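Local atomic coordinates of putative polyketide synthase (Brevibacillus brevis, PDB entry 5HU7), a protein that probably catalyses the dehydration of beta-hydroxyacyl intermediates, serving as the dehydratase domain of a trans-AT polyketide synthase. Residues Glu57-Ala62 and Ile77-Val82; Val99-Tyr102 and Glu108-Tyr111; Glu163-Arg168 and Leu223-Thr228. All coordinates share one frame; numbering follows the deposited sequence.

Interaction 1: Glu57-Ala62 and Ile77-Val82; sequences EMARAA and IRMSHV
Ala59 and Met79 make the closest touch between residues 57-62 and 77-82, with the Met79 methyl carbon CE 3.8 Å from Ala59 CB. The Met79 chain runs straight as far as its sulfur and bends at the last torsion, which swings the methyl toward the helix. Tyr111 of strand 108-115 packs on both residues, and Leu247 of strand 241-249 also lies against Met79.

One residue on, the fit relaxes. Arg60 lays its CG across the Ile77 tip at about a right angle, 4.1 Å from Ile77 CD1. A bend at chi3 (66°) then carries the guanidinium back to Glu57, where Arg60 NH2 donates a nearly straight hydrogen bond of 2.8 Å to Glu57 OE2. The oxygen lies close to the guanidinium plane and is met on its syn side, tilted some 24° out of the carboxylate plane. Glu57 is gripped further by His13 and by the backbone N-H groups of Val207 and Phe208. An alanine at Arg60 is likely to leave Glu57 OE2 without its arginine partner in a buried setting and to uncover the tip of Ile77.

The other side of the strand is more open: Arg78 pairs there with Glu248 and Glu133, and His81 is exposed where the chain turns a corner.

The example illustrates a division of labour: methyl groups and aliphatic stems join helix to strand, while the Arg60 charge is paired within its own helix.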
loop_
_atom_site.group_PDB
_atom_site.type_symbol
_atom_site.label_atom_id
_atom_site.label_comp_id
_atom_site.label_asym_id
_atom_site.label_seq_id
_atom_site.Cartn_x
_atom_site.Cartn_y
_atom_site.Cartn_z
ATOM N N GLU A 57 6.995 -0.079 17.251
ATOM C CA GLU A 57 5.992 -0.963 16.639
ATOM C C GLU A 57 5.655 -0.532 15.187
ATOM O O GLU A 57 5.603 -1.382 14.308
ATOM C CB GLU A 57 4.729 -0.984 17.514
ATOM C CG GLU A 57 3.645 -1.941 17.089
ATOM C CD GLU A 57 4.079 -3.368 16.860
ATOM O OE1 GLU A 57 4.924 -3.853 17.635
ATOM O OE2 GLU A 57 3.606 -4.001 15.888
ATOM N N MET A 58 5.479 0.783 14.950
ATOM C CA MET A 58 5.210 1.341 13.615
ATOM C C MET A 58 6.396 1.095 12.667
ATOM O O MET A 58 6.211 0.630 11.558
ATOM C CB MET A 58 4.897 2.844 13.691
ATOM C CG MET A 58 4.215 3.369 12.458
ATOM S SD MET A 58 4.072 5.174 12.330
ATOM C CE MET A 58 3.123 5.511 13.608
ATOM N N ALA A 59 7.609 1.397 13.120
ATOM C CA ALA A 59 8.841 1.187 12.355
ATOM C C ALA A 59 9.060 -0.282 12.007
ATOM O O ALA A 59 9.455 -0.599 10.883
ATOM C CB ALA A 59 10.014 1.687 13.160
ATOM N N ARG A 60 8.780 -1.174 12.958
ATOM C CA ARG A 60 8.917 -2.615 12.768
ATOM C C ARG A 60 7.910 -3.125 11.755
ATOM O O ARG A 60 8.240 -3.967 10.936
ATOM C CB ARG A 60 8.684 -3.307 14.118
ATOM C CG ARG A 60 8.890 -4.806 14.099
ATOM C CD ARG A 60 8.089 -5.440 15.185
ATOM N NE ARG A 60 6.636 -5.296 14.969
ATOM C CZ ARG A 60 5.888 -6.051 14.165
ATOM N NH1 ARG A 60 6.441 -7.033 13.457
ATOM N NH2 ARG A 60 4.580 -5.834 14.066
ATOM N N ALA A 61 6.667 -2.673 11.868
ATOM C CA ALA A 61 5.603 -3.055 10.951
ATOM C C ALA A 61 5.950 -2.640 9.496
ATOM O O ALA A 61 5.818 -3.454 8.606
ATOM C CB ALA A 61 4.296 -2.423 11.396
ATOM N N ALA A 62 6.504 -1.425 9.287
ATOM C CA ALA A 62 6.920 -0.916 7.961
ATOM C C ALA A 62 8.007 -1.750 7.347
ATOM O O ALA A 62 7.934 -2.093 6.174
ATOM C CB ALA A 62 7.384 0.527 8.074
ATOM N N ILE A 77 14.648 -9.504 13.756
ATOM C CA ILE A 77 14.869 -8.112 13.434
ATOM C C ILE A 77 15.750 -7.500 14.500
ATOM O O ILE A 77 15.560 -7.779 15.680
ATOM C CB ILE A 77 13.520 -7.353 13.359
ATOM C CG1 ILE A 77 12.782 -7.708 12.061
ATOM C CG2 ILE A 77 13.719 -5.831 13.471
ATOM C CD1 ILE A 77 11.335 -7.298 12.036
ATOM N N ARG A 78 16.698 -6.626 14.075
ATOM C CA ARG A 78 17.511 -5.834 14.987
ATOM C C ARG A 78 17.355 -4.379 14.574
ATOM O O ARG A 78 17.661 -4.039 13.436
ATOM C CB ARG A 78 18.981 -6.211 14.968
ATOM C CG ARG A 78 19.803 -5.382 15.983
ATOM C CD ARG A 78 21.294 -5.553 15.865
ATOM N NE ARG A 78 21.688 -6.910 16.228
ATOM C CZ ARG A 78 22.120 -7.855 15.396
ATOM N NH1 ARG A 78 22.268 -7.600 14.105
ATOM N NH2 ARG A 78 22.419 -9.059 15.854
ATOM N N MET A 79 16.869 -3.531 15.478
ATOM C CA MET A 79 16.806 -2.096 15.248
ATOM C C MET A 79 17.944 -1.496 16.075
ATOM O O MET A 79 18.137 -1.910 17.191
ATOM C CB MET A 79 15.474 -1.501 15.630
ATOM C CG MET A 79 14.297 -2.214 15.000
ATOM S SD MET A 79 12.661 -1.569 15.495
ATOM C CE MET A 79 12.863 0.065 15.146
ATOM N N SER A 80 18.737 -0.596 15.503
ATOM C CA SER A 80 19.908 0.009 16.149
ATOM C C SER A 80 19.851 1.524 16.010
ATOM O O SER A 80 19.296 2.003 15.034
ATOM C CB SER A 80 21.186 -0.465 15.457
ATOM O OG SER A 80 21.413 -1.838 15.676
ATOM N N HIS A 81 20.469 2.250 16.948
ATOM C CA HIS A 81 20.607 3.710 16.908
ATOM C C HIS A 81 19.290 4.440 16.728
ATOM O O HIS A 81 19.193 5.361 15.932
ATOM C CB HIS A 81 21.600 4.111 15.814
ATOM C CG HIS A 81 22.901 3.386 15.895
ATOM N ND1 HIS A 81 23.675 3.423 17.039
ATOM C CD2 HIS A 81 23.508 2.589 14.978
ATOM C CE1 HIS A 81 24.745 2.684 16.777
ATOM N NE2 HIS A 81 24.676 2.141 15.555
ATOM N N VAL A 82 18.268 3.990 17.431
ATOM C CA VAL A 82 16.932 4.587 17.365
ATOM C C VAL A 82 16.905 5.876 18.188
ATOM O O VAL A 82 17.442 5.928 19.294
ATOM C CB VAL A 82 15.838 3.597 17.823
ATOM C CG1 VAL A 82 14.469 4.256 17.819
ATOM C CG2 VAL A 82 15.835 2.324 16.965
#

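Interaction 2: Val99-Tyr102 and Glu108-Tyr111; sequences VGIY and ELAY
Ile101 sits between Leu109 and Tyr111 at the apolar centre of this strand pair and divides its two branches between them. Its CD1 lies 3.8 Å from Tyr111 CB, and its CG2 looks the other way along the strand, 4.2 Å from Leu109 CD2. The Tyr111 CB stays against Ile101, while a chi1 of 77°, with CG lodged between the backbone N and the carbonyl carbon, turns the ring off toward helix 52-65 and strand 76-84. Leu109 also packs on Leu23 of the second subunit.

On the other face Tyr102 is paired with Ala110, their CB atoms 4.5 Å apart. The Tyr102 ring folds back along its own strand, with the Tyr111 carbonyl carbon at its edge. It lies over Gly100 so closely that a CB on that residue would run into the phenol oxygen. Lys112 makes a cation-pi contact with the ring, and Glu25 takes a weak hydrogen bond at the hydroxyl.

The polar edge is the backbone itself. Tyr102 N donates to Ala110 O at 2.9 Å, and Ala110 N returns a bond of 2.8 Å to Tyr102 O, both nearly straight at the hydrogen. A CA-H...O contact of 3.3 Å from Tyr111 CA to Gly100 O continues the join into the neighbouring non-hydrogen-bonded pair, Ile101 with Tyr111. The whole is an antiparallel beta hairpin whose Val99, Ile101 and Tyr111 face packs on helix 52-65, an arrangement characteristic of the hotdog fold to which polyketide synthase dehydratases belong.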
loop_
_atom_site.group_PDB
_atom_site.type_symbol
_atom_site.label_atom_id
_atom_site.label_comp_id
_atom_site.label_asym_id
_atom_site.label_seq_id
_atom_site.Cartn_x
_atom_site.Cartn_y
_atom_site.Cartn_z
ATOM N N VAL A 99 5.873 6.746 7.333
ATOM C CA VAL A 99 7.056 5.953 7.653
ATOM C C VAL A 99 7.754 5.689 6.330
ATOM O O VAL A 99 7.233 4.946 5.499
ATOM C CB VAL A 99 6.837 4.605 8.352
ATOM C CG1 VAL A 99 8.160 4.085 8.883
ATOM C CG2 VAL A 99 5.814 4.702 9.438
ATOM N N GLY A 100 8.906 6.295 6.144
ATOM C CA GLY A 100 9.692 6.080 4.953
ATOM C C GLY A 100 10.758 5.048 5.246
ATOM O O GLY A 100 11.245 4.969 6.377
ATOM N N ILE A 101 11.093 4.229 4.246
ATOM C CA ILE A 101 12.142 3.222 4.341
ATOM C C ILE A 101 13.158 3.584 3.237
ATOM O O ILE A 101 12.755 3.787 2.103
ATOM C CB ILE A 101 11.600 1.798 4.163
ATOM C CG1 ILE A 101 10.485 1.453 5.176
ATOM C CG2 ILE A 101 12.760 0.781 4.226
ATOM C CD1 ILE A 101 10.885 1.409 6.604
ATOM N N TYR A 102 14.456 3.719 3.577
ATOM C CA TYR A 102 15.528 4.136 2.667
ATOM C C TYR A 102 16.726 3.159 2.752
ATOM O O TYR A 102 17.006 2.589 3.813
ATOM C CB TYR A 102 16.039 5.543 3.064
ATOM C CG TYR A 102 14.950 6.530 3.409
ATOM C CD1 TYR A 102 14.448 6.617 4.703
ATOM C CD2 TYR A 102 14.413 7.377 2.437
ATOM C CE1 TYR A 102 13.380 7.452 5.007
ATOM C CE2 TYR A 102 13.338 8.217 2.730
ATOM C CZ TYR A 102 12.848 8.277 4.024
ATOM O OH TYR A 102 11.832 9.131 4.353
ATOM N N GLU A 108 21.345 -3.482 5.578
ATOM C CA GLU A 108 20.808 -2.528 6.513
ATOM C C GLU A 108 19.923 -1.462 5.858
ATOM O O GLU A 108 20.209 -0.967 4.770
ATOM C CB GLU A 108 21.973 -1.923 7.305
ATOM C CG GLU A 108 21.578 -0.839 8.293
ATOM C CD GLU A 108 22.677 -0.607 9.309
ATOM O OE1 GLU A 108 23.847 -0.535 8.863
ATOM O OE2 GLU A 108 22.393 -0.599 10.536
ATOM N N LEU A 109 18.796 -1.170 6.508
ATOM C CA LEU A 109 17.845 -0.186 6.035
ATOM C C LEU A 109 17.769 0.920 7.034
ATOM O O LEU A 109 17.970 0.681 8.208
ATOM C CB LEU A 109 16.457 -0.789 5.967
ATOM C CG LEU A 109 16.274 -1.938 5.060
ATOM C CD1 LEU A 109 15.066 -2.740 5.464
ATOM C CD2 LEU A 109 16.220 -1.473 3.614
ATOM N N ALA A 110 17.348 2.097 6.582
ATOM C CA ALA A 110 17.087 3.231 7.454
ATOM C C ALA A 110 15.604 3.518 7.424
ATOM O O ALA A 110 14.927 3.278 6.426
ATOM C CB ALA A 110 17.872 4.431 6.979
ATOM N N TYR A 111 15.070 3.994 8.533
ATOM C CA TYR A 111 13.668 4.403 8.540
ATOM C C TYR A 111 13.513 5.770 9.145
ATOM O O TYR A 111 14.344 6.202 9.937
ATOM C CB TYR A 111 12.751 3.389 9.234
ATOM C CG TYR A 111 12.804 3.414 10.740
ATOM C CD1 TYR A 111 12.033 4.304 11.464
ATOM C CD2 TYR A 111 13.629 2.547 11.441
ATOM C CE1 TYR A 111 12.170 4.420 12.843
ATOM C CE2 TYR A 111 13.756 2.630 12.831
ATOM C CZ TYR A 111 12.997 3.541 13.532
ATOM O OH TYR A 111 13.128 3.591 14.892
#

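Interaction 3: Glu163-Arg168 and Leu223-Thr228; sequences ELLKER and LITEAT
Arg168 and Thr225 are brought together by their side-chain torsions. In Arg168, CG stands opposite the backbone N (chi1 -169°), and a single bend at chi2 (83°) precedes an otherwise extended chain that runs alongside the last turn of helix 212-227. In Thr225, chi1 of 56° places OG1 between the backbone N and the carbonyl carbon, so that the methyl CG2 is the branch offered to the arginine. The two side chains slide past each other in opposite directions: Thr225 CG2 lies 3.8 Å from Arg168 CG and 4.1 Å from Arg168 CD, a contact of methyl with aliphatic stem.

Farther along the arginine, the methyl of Thr228 comes over one face of the guanidinium, with Thr228 CG2 at 4.3 Å from Arg168 NH1. The charged group lies beside Thr225 and Thr228 without a hydrogen bond to either, so methyl groups and not polar atoms make up this part of the contact. The hydroxyl of Thr225 is engaged within its own helix, where OG1 is hydrogen-bonded to the carbonyl oxygen of Arg221 and more weakly to that of Tyr222.

Leu165 marks the more buried flank. Its CD2 stops 4.3 Å from Thr225 OG1, a loose approach, and its side chain also packs on Pro218 and Arg221 of helix 212-227 and on Phe176.

What results is plain packing between the C-terminal ends of two helices. The end of helix 158-167 packs against helix 212-227, with Leu164 resting on Tyr222, while Leu223 and Ala227 of the latter reach strand 258-263 through Ile261 and Phe263.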
loop_
_atom_site.group_PDB
_atom_site.type_symbol
_atom_site.label_atom_id
_atom_site.label_comp_id
_atom_site.label_asym_id
_atom_site.label_seq_id
_atom_site.Cartn_x
_atom_site.Cartn_y
_atom_site.Cartn_z
ATOM N N GLU A 163 2.417 3.547 46.098
ATOM C CA GLU A 163 2.514 4.227 47.396
ATOM C C GLU A 163 3.923 4.809 47.618
ATOM O O GLU A 163 4.046 5.907 48.134
ATOM C CB GLU A 163 2.172 3.269 48.547
ATOM C CG GLU A 163 0.708 2.857 48.615
ATOM C CD GLU A 163 -0.248 3.896 49.168
ATOM O OE1 GLU A 163 -0.077 4.300 50.341
ATOM O OE2 GLU A 163 -1.199 4.270 48.446
ATOM N N LEU A 164 4.961 4.018 47.303
ATOM C CA LEU A 164 6.364 4.424 47.411
ATOM C C LEU A 164 6.726 5.469 46.333
ATOM O O LEU A 164 7.531 6.355 46.614
ATOM C CB LEU A 164 7.291 3.201 47.276
ATOM C CG LEU A 164 8.807 3.469 47.265
ATOM C CD1 LEU A 164 9.256 4.213 48.523
ATOM C CD2 LEU A 164 9.581 2.172 47.141
ATOM N N LEU A 165 6.195 5.344 45.097
ATOM C CA LEU A 165 6.495 6.329 44.053
ATOM C C LEU A 165 5.853 7.672 44.388
ATOM O O LEU A 165 6.499 8.701 44.222
ATOM C CB LEU A 165 6.039 5.873 42.660
ATOM C CG LEU A 165 6.899 4.854 41.945
ATOM C CD1 LEU A 165 6.414 4.657 40.530
ATOM C CD2 LEU A 165 8.354 5.268 41.914
ATOM N N LYS A 166 4.607 7.661 44.891
ATOM C CA LYS A 166 3.900 8.876 45.316
ATOM C C LYS A 166 4.712 9.665 46.370
ATOM O O LYS A 166 4.687 10.897 46.359
ATOM C CB LYS A 166 2.518 8.518 45.880
ATOM C CG LYS A 166 1.619 9.723 46.126
ATOM C CD LYS A 166 0.255 9.299 46.642
ATOM C CE LYS A 166 -0.770 10.405 46.560
ATOM N NZ LYS A 166 -0.441 11.562 47.436
ATOM N N GLU A 167 5.430 8.946 47.263
ATOM C CA GLU A 167 6.288 9.534 48.298
ATOM C C GLU A 167 7.320 10.470 47.659
ATOM O O GLU A 167 7.474 11.602 48.107
ATOM C CB GLU A 167 7.017 8.425 49.082
ATOM C CG GLU A 167 7.745 8.908 50.322
ATOM C CD GLU A 167 8.281 7.795 51.203
ATOM O OE1 GLU A 167 8.720 6.758 50.655
ATOM O OE2 GLU A 167 8.287 7.975 52.444
ATOM N N ARG A 168 8.009 9.994 46.607
ATOM C CA ARG A 168 9.025 10.764 45.878
ATOM C C ARG A 168 8.362 11.888 45.054
ATOM O O ARG A 168 7.281 11.699 44.501
ATOM C CB ARG A 168 9.840 9.822 44.967
ATOM C CG ARG A 168 11.099 10.435 44.342
ATOM C CD ARG A 168 12.296 10.415 45.280
ATOM N NE ARG A 168 13.434 11.139 44.712
ATOM C CZ ARG A 168 14.620 11.289 45.298
ATOM N NH1 ARG A 168 15.588 11.966 44.695
ATOM N NH2 ARG A 168 14.848 10.756 46.498
ATOM N N LEU A 223 13.208 1.471 39.985
ATOM C CA LEU A 223 14.629 1.102 39.946
ATOM C C LEU A 223 15.499 2.358 40.182
ATOM O O LEU A 223 16.388 2.349 41.043
ATOM C CB LEU A 223 14.981 0.459 38.580
ATOM C CG LEU A 223 16.445 0.043 38.362
ATOM C CD1 LEU A 223 16.944 -0.914 39.451
ATOM C CD2 LEU A 223 16.634 -0.562 36.987
ATOM N N ILE A 224 15.200 3.438 39.424
ATOM C CA ILE A 224 15.904 4.727 39.481
ATOM C C ILE A 224 15.886 5.349 40.890
ATOM O O ILE A 224 16.953 5.743 41.365
ATOM C CB ILE A 224 15.366 5.701 38.384
ATOM C CG1 ILE A 224 15.790 5.201 36.972
ATOM C CG2 ILE A 224 15.861 7.141 38.621
ATOM C CD1 ILE A 224 14.962 5.749 35.820
ATOM N N THR A 225 14.706 5.417 41.562
ATOM C CA THR A 225 14.602 6.001 42.923
ATOM C C THR A 225 15.323 5.201 44.039
ATOM O O THR A 225 15.776 5.808 45.011
ATOM C CB THR A 225 13.133 6.250 43.327
ATOM O OG1 THR A 225 12.387 5.028 43.236
ATOM C CG2 THR A 225 12.480 7.368 42.505
ATOM N N GLU A 226 15.410 3.863 43.919
ATOM C CA GLU A 226 16.070 3.043 44.941
ATOM C C GLU A 226 17.607 3.175 44.845
ATOM O O GLU A 226 18.284 3.146 45.876
ATOM C CB GLU A 226 15.605 1.571 44.860
ATOM C CG GLU A 226 15.514 0.872 46.210
ATOM C CD GLU A 226 16.829 0.581 46.917
ATOM O OE1 GLU A 226 17.808 0.200 46.235
ATOM O OE2 GLU A 226 16.875 0.721 48.162
ATOM N N ALA A 227 18.152 3.359 43.618
ATOM C CA ALA A 227 19.591 3.542 43.404
ATOM C C ALA A 227 20.060 4.877 44.000
ATOM O O ALA A 227 20.952 4.889 44.853
ATOM C CB ALA A 227 19.909 3.498 41.916
ATOM N N THR A 228 19.428 5.994 43.576
ATOM C CA THR A 228 19.749 7.341 44.073
ATOM C C THR A 228 19.172 7.538 45.484
ATOM O O THR A 228 19.162 8.652 46.005
ATOM C CB THR A 228 19.275 8.423 43.072
ATOM O OG1 THR A 228 19.985 9.641 43.325
ATOM C CG2 THR A 228 17.761 8.669 43.117
#

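From the N terminus, interaction 1 comes first, closing a loop of the 14 residues between 57-62 and 77-82. Interaction 2 follows with a short hairpin closure between strands 95-105 and 108-115. Interaction 3 closes a much longer excursion, 54 residues between 163-168 and 223-228, the ends of helices 158-167 and 212-227. The three stand in series, none nesting or crossing. Interactions 1 and 2, with centres 9 Å apart, meet directly: Met58 SD lies 3.4 Å from Val99 CG2, so helix, strand and hairpin form one packed unit. Interaction 3 lies on the opposite side of the chain's centre, its nearest atoms about 17 Å from interaction 1, and ties together helices in the other hotdog-family region.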